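Local coordinates for periplasmic binding protein/LacI transcriptional regulator (Brachyspira murdochii, PDB 4KQC) that probably binds a carbohydrate in the periplasm as the solute-binding component of an ABC transporter, at residues 45-56 with 68-78. Residues are numbered along the deposited sequence; the frame is centred on the assembly and turned at random.
Sequences ESDSKIQQDLLD and FAAVTGDFTEQ. With NO3 (nitrate ion), chain B.
In the N-terminal lobe of this periplasmic binding protein fold, helix 48-60 packs against the loop that leaves parallel strand 66-68 and leads into helix 76-84, and Gln51 reaches from the helix to bond the loop backbone twice. Its CG stands anti to the backbone N (chi1 -160°), carrying the extended chain down to the strand end. There Gln51 OE1 accepts from Val71 N at 2.9 Å in a nearly straight bond (168°), while its NE2 donates to Ala69 O at 2.9 Å and also to Ser11 O beyond strand 6-10. Gln51 OE1 lies near the plane of the Phe68 ring, at its edge; Leu55 CD2 covers one face of that ring as a CH-pi contact, 3.9 Å from the centroid. The next residue, Gln52, gives a hydrogen bond from NE2 to Asp74 O, its CG lying 3.4 Å from Phe75 CE2. Farther on, Gln78 NE2 meets Asp56 OD2 from above the carboxylate plane, and Asp56 OD1 forms a salt bridge with Arg81. Replacing Gln51 by an alanine would probably leave Val71 N and Ala69 O without these amide partners and open a gap beside Phe68. The amides of Gln51 and Gln52 thus tie the helix to backbone groups of the loop, and the charge of Asp56 is probably offset by Arg81.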
# COMPACT_ATOMS: atom_id res chain seq x y z
N GLU A 45 -9.87 9.01 -5.86
CA GLU A 45 -8.76 8.50 -6.66
C GLU A 45 -9.17 8.07 -8.07
O GLU A 45 -8.29 7.95 -8.92
CB GLU A 45 -7.95 7.45 -5.91
CG GLU A 45 -7.37 8.01 -4.63
CD GLU A 45 -6.42 7.03 -3.94
OE1 GLU A 45 -6.14 5.92 -4.46
OE2 GLU A 45 -5.96 7.32 -2.83
N SER A 46 -10.45 7.88 -8.34
CA SER A 46 -10.88 7.58 -9.71
C SER A 46 -10.91 8.79 -10.62
O SER A 46 -11.12 8.66 -11.82
CB SER A 46 -12.25 6.91 -9.67
OG SER A 46 -12.22 5.86 -8.74
N ASP A 47 -10.70 10.00 -10.06
CA ASP A 47 -10.88 11.26 -10.85
C ASP A 47 -9.55 11.60 -11.51
O ASP A 47 -8.88 12.59 -11.22
CB ASP A 47 -11.41 12.41 -9.96
CG ASP A 47 -12.78 12.15 -9.42
OD1 ASP A 47 -13.64 11.54 -10.13
OD2 ASP A 47 -13.11 12.63 -8.32
N SER A 48 -9.13 10.73 -12.43
CA SER A 48 -7.86 10.90 -13.12
C SER A 48 -7.81 12.18 -13.95
O SER A 48 -6.75 12.81 -14.03
CB SER A 48 -7.57 9.69 -14.05
OG SER A 48 -8.54 9.60 -15.07
N LYS A 49 -8.91 12.54 -14.63
CA LYS A 49 -8.93 13.73 -15.45
C LYS A 49 -8.69 14.98 -14.62
O LYS A 49 -7.92 15.90 -15.04
CB LYS A 49 -10.24 13.82 -16.18
CG LYS A 49 -10.50 12.70 -17.17
CD LYS A 49 -11.86 12.99 -17.84
CE LYS A 49 -12.33 11.84 -18.73
NZ LYS A 49 -11.31 11.51 -19.75
N ILE A 50 -9.30 15.05 -13.43
CA ILE A 50 -9.02 16.22 -12.58
C ILE A 50 -7.57 16.22 -12.08
O ILE A 50 -6.97 17.26 -11.97
CB ILE A 50 -10.00 16.37 -11.41
CG1 ILE A 50 -10.06 17.80 -10.94
CG2 ILE A 50 -9.58 15.51 -10.25
CD1 ILE A 50 -10.60 18.74 -11.97
N GLN A 51 -7.00 15.06 -11.81
CA GLN A 51 -5.60 15.06 -11.40
C GLN A 51 -4.70 15.49 -12.53
O GLN A 51 -3.73 16.24 -12.32
CB GLN A 51 -5.13 13.74 -10.75
CG GLN A 51 -3.87 13.94 -9.92
CD GLN A 51 -3.16 12.69 -9.54
OE1 GLN A 51 -2.96 11.78 -10.36
NE2 GLN A 51 -2.70 12.66 -8.31
N GLN A 52 -5.00 15.08 -13.75
CA GLN A 52 -4.27 15.58 -14.91
C GLN A 52 -4.35 17.10 -14.98
O GLN A 52 -3.36 17.80 -15.19
CB GLN A 52 -4.83 14.99 -16.20
CG GLN A 52 -4.55 13.50 -16.45
CD GLN A 52 -5.30 12.95 -17.65
OE1 GLN A 52 -6.43 13.37 -17.90
NE2 GLN A 52 -4.67 12.10 -18.44
N ASP A 53 -5.59 17.62 -14.83
CA ASP A 53 -5.81 19.07 -14.90
C ASP A 53 -5.10 19.84 -13.83
O ASP A 53 -4.55 20.93 -14.09
CB ASP A 53 -7.30 19.40 -14.73
CG ASP A 53 -8.21 18.89 -15.91
OD1 ASP A 53 -7.71 18.73 -17.05
OD2 ASP A 53 -9.45 18.78 -15.70
N LEU A 54 -5.13 19.30 -12.59
CA LEU A 54 -4.46 19.95 -11.47
C LEU A 54 -2.93 19.97 -11.71
O LEU A 54 -2.30 20.99 -11.44
CB LEU A 54 -4.81 19.26 -10.15
CG LEU A 54 -6.27 19.46 -9.65
CD1 LEU A 54 -6.55 18.50 -8.49
CD2 LEU A 54 -6.44 20.90 -9.24
N LEU A 55 -2.38 18.85 -12.16
CA LEU A 55 -0.94 18.81 -12.50
C LEU A 55 -0.60 19.86 -13.60
O LEU A 55 0.37 20.63 -13.46
CB LEU A 55 -0.55 17.39 -12.89
CG LEU A 55 0.92 17.22 -13.27
CD1 LEU A 55 1.88 17.68 -12.16
CD2 LEU A 55 1.14 15.76 -13.55
N ASP A 56 -1.41 19.94 -14.66
CA ASP A 56 -1.20 20.98 -15.63
C ASP A 56 -1.22 22.38 -15.09
O ASP A 56 -0.37 23.20 -15.46
CB ASP A 56 -2.26 20.88 -16.71
CG ASP A 56 -1.91 19.78 -17.75
OD1 ASP A 56 -0.71 19.56 -18.02
OD2 ASP A 56 -2.84 19.19 -18.36
N PHE A 68 4.93 14.53 -6.97
CA PHE A 68 3.76 13.94 -7.61
C PHE A 68 3.50 12.49 -7.20
O PHE A 68 4.46 11.66 -7.23
CB PHE A 68 3.94 14.04 -9.14
CG PHE A 68 2.71 13.51 -9.98
CD1 PHE A 68 1.39 13.71 -9.57
CD2 PHE A 68 2.91 12.83 -11.20
CE1 PHE A 68 0.31 13.30 -10.32
CE2 PHE A 68 1.81 12.43 -11.98
CZ PHE A 68 0.50 12.62 -11.53
N ALA A 69 2.25 12.19 -6.83
CA ALA A 69 1.78 10.80 -6.58
C ALA A 69 0.62 10.58 -7.50
O ALA A 69 -0.45 11.11 -7.21
CB ALA A 69 1.31 10.64 -5.15
N ALA A 70 0.82 9.79 -8.55
CA ALA A 70 -0.19 9.65 -9.64
C ALA A 70 -1.30 8.67 -9.19
O ALA A 70 -0.99 7.61 -8.65
CB ALA A 70 0.45 9.14 -10.89
N VAL A 71 -2.55 9.04 -9.40
CA VAL A 71 -3.64 8.07 -9.35
C VAL A 71 -3.53 7.23 -10.64
O VAL A 71 -2.66 7.49 -11.50
CB VAL A 71 -5.02 8.74 -9.17
CG1 VAL A 71 -5.11 9.48 -7.82
CG2 VAL A 71 -5.41 9.58 -10.36
N THR A 72 -4.40 6.25 -10.84
CA THR A 72 -4.44 5.48 -12.07
C THR A 72 -4.73 6.38 -13.26
O THR A 72 -5.63 7.16 -13.18
CB THR A 72 -5.57 4.42 -11.98
OG1 THR A 72 -5.23 3.50 -10.93
CG2 THR A 72 -5.72 3.65 -13.19
N GLY A 73 -3.91 6.31 -14.32
CA GLY A 73 -4.15 7.14 -15.50
C GLY A 73 -2.87 7.43 -16.21
O GLY A 73 -1.80 6.97 -15.76
N ASP A 74 -2.97 8.18 -17.28
CA ASP A 74 -1.85 8.45 -18.15
C ASP A 74 -1.43 9.91 -18.01
O ASP A 74 -2.09 10.85 -18.51
CB ASP A 74 -2.26 8.16 -19.57
CG ASP A 74 -1.11 8.31 -20.62
OD1 ASP A 74 -0.16 9.10 -20.41
OD2 ASP A 74 -1.22 7.62 -21.70
N PHE A 75 -0.28 10.12 -17.40
CA PHE A 75 0.27 11.44 -17.20
C PHE A 75 1.51 11.77 -18.07
O PHE A 75 2.28 12.66 -17.75
CB PHE A 75 0.60 11.63 -15.70
CG PHE A 75 -0.58 11.44 -14.82
CD1 PHE A 75 -0.93 10.18 -14.34
CD2 PHE A 75 -1.50 12.49 -14.61
CE1 PHE A 75 -2.08 9.97 -13.63
CE2 PHE A 75 -2.64 12.27 -13.87
CZ PHE A 75 -2.96 11.01 -13.39
N THR A 76 1.70 11.05 -19.13
CA THR A 76 2.86 11.20 -19.95
C THR A 76 2.99 12.58 -20.61
O THR A 76 4.10 13.07 -20.74
CB THR A 76 2.97 10.09 -21.04
OG1 THR A 76 1.79 10.06 -21.86
CG2 THR A 76 3.09 8.73 -20.46
N GLU A 77 1.88 13.18 -21.02
CA GLU A 77 1.93 14.50 -21.60
C GLU A 77 2.42 15.51 -20.59
O GLU A 77 3.24 16.37 -20.90
CB GLU A 77 0.56 14.93 -22.19
CG GLU A 77 0.11 14.03 -23.34
CD GLU A 77 -1.05 14.59 -24.15
OE1 GLU A 77 -1.55 15.68 -23.81
OE2 GLU A 77 -1.47 13.96 -25.17
N GLN A 78 1.91 15.42 -19.37
CA GLN A 78 2.30 16.34 -18.28
C GLN A 78 3.79 16.15 -17.93
O GLN A 78 4.55 17.13 -17.81
CB GLN A 78 1.43 16.05 -17.06
CG GLN A 78 0.01 16.55 -17.22
CD GLN A 78 -0.90 15.63 -18.05
OE1 GLN A 78 -0.61 14.45 -18.28
NE2 GLN A 78 -1.96 16.21 -18.56
N NO3 B . -12.30 12.46 -13.62
O1 NO3 B . -11.67 13.36 -13.05
O2 NO3 B . -11.68 11.44 -14.38
O3 NO3 B . -13.69 12.44 -13.48
O HOH W 1 -7.88 7.14 -11.57
O HOH W 2 -6.59 5.47 -8.86
O HOH W 3 1.06 18.95 -20.33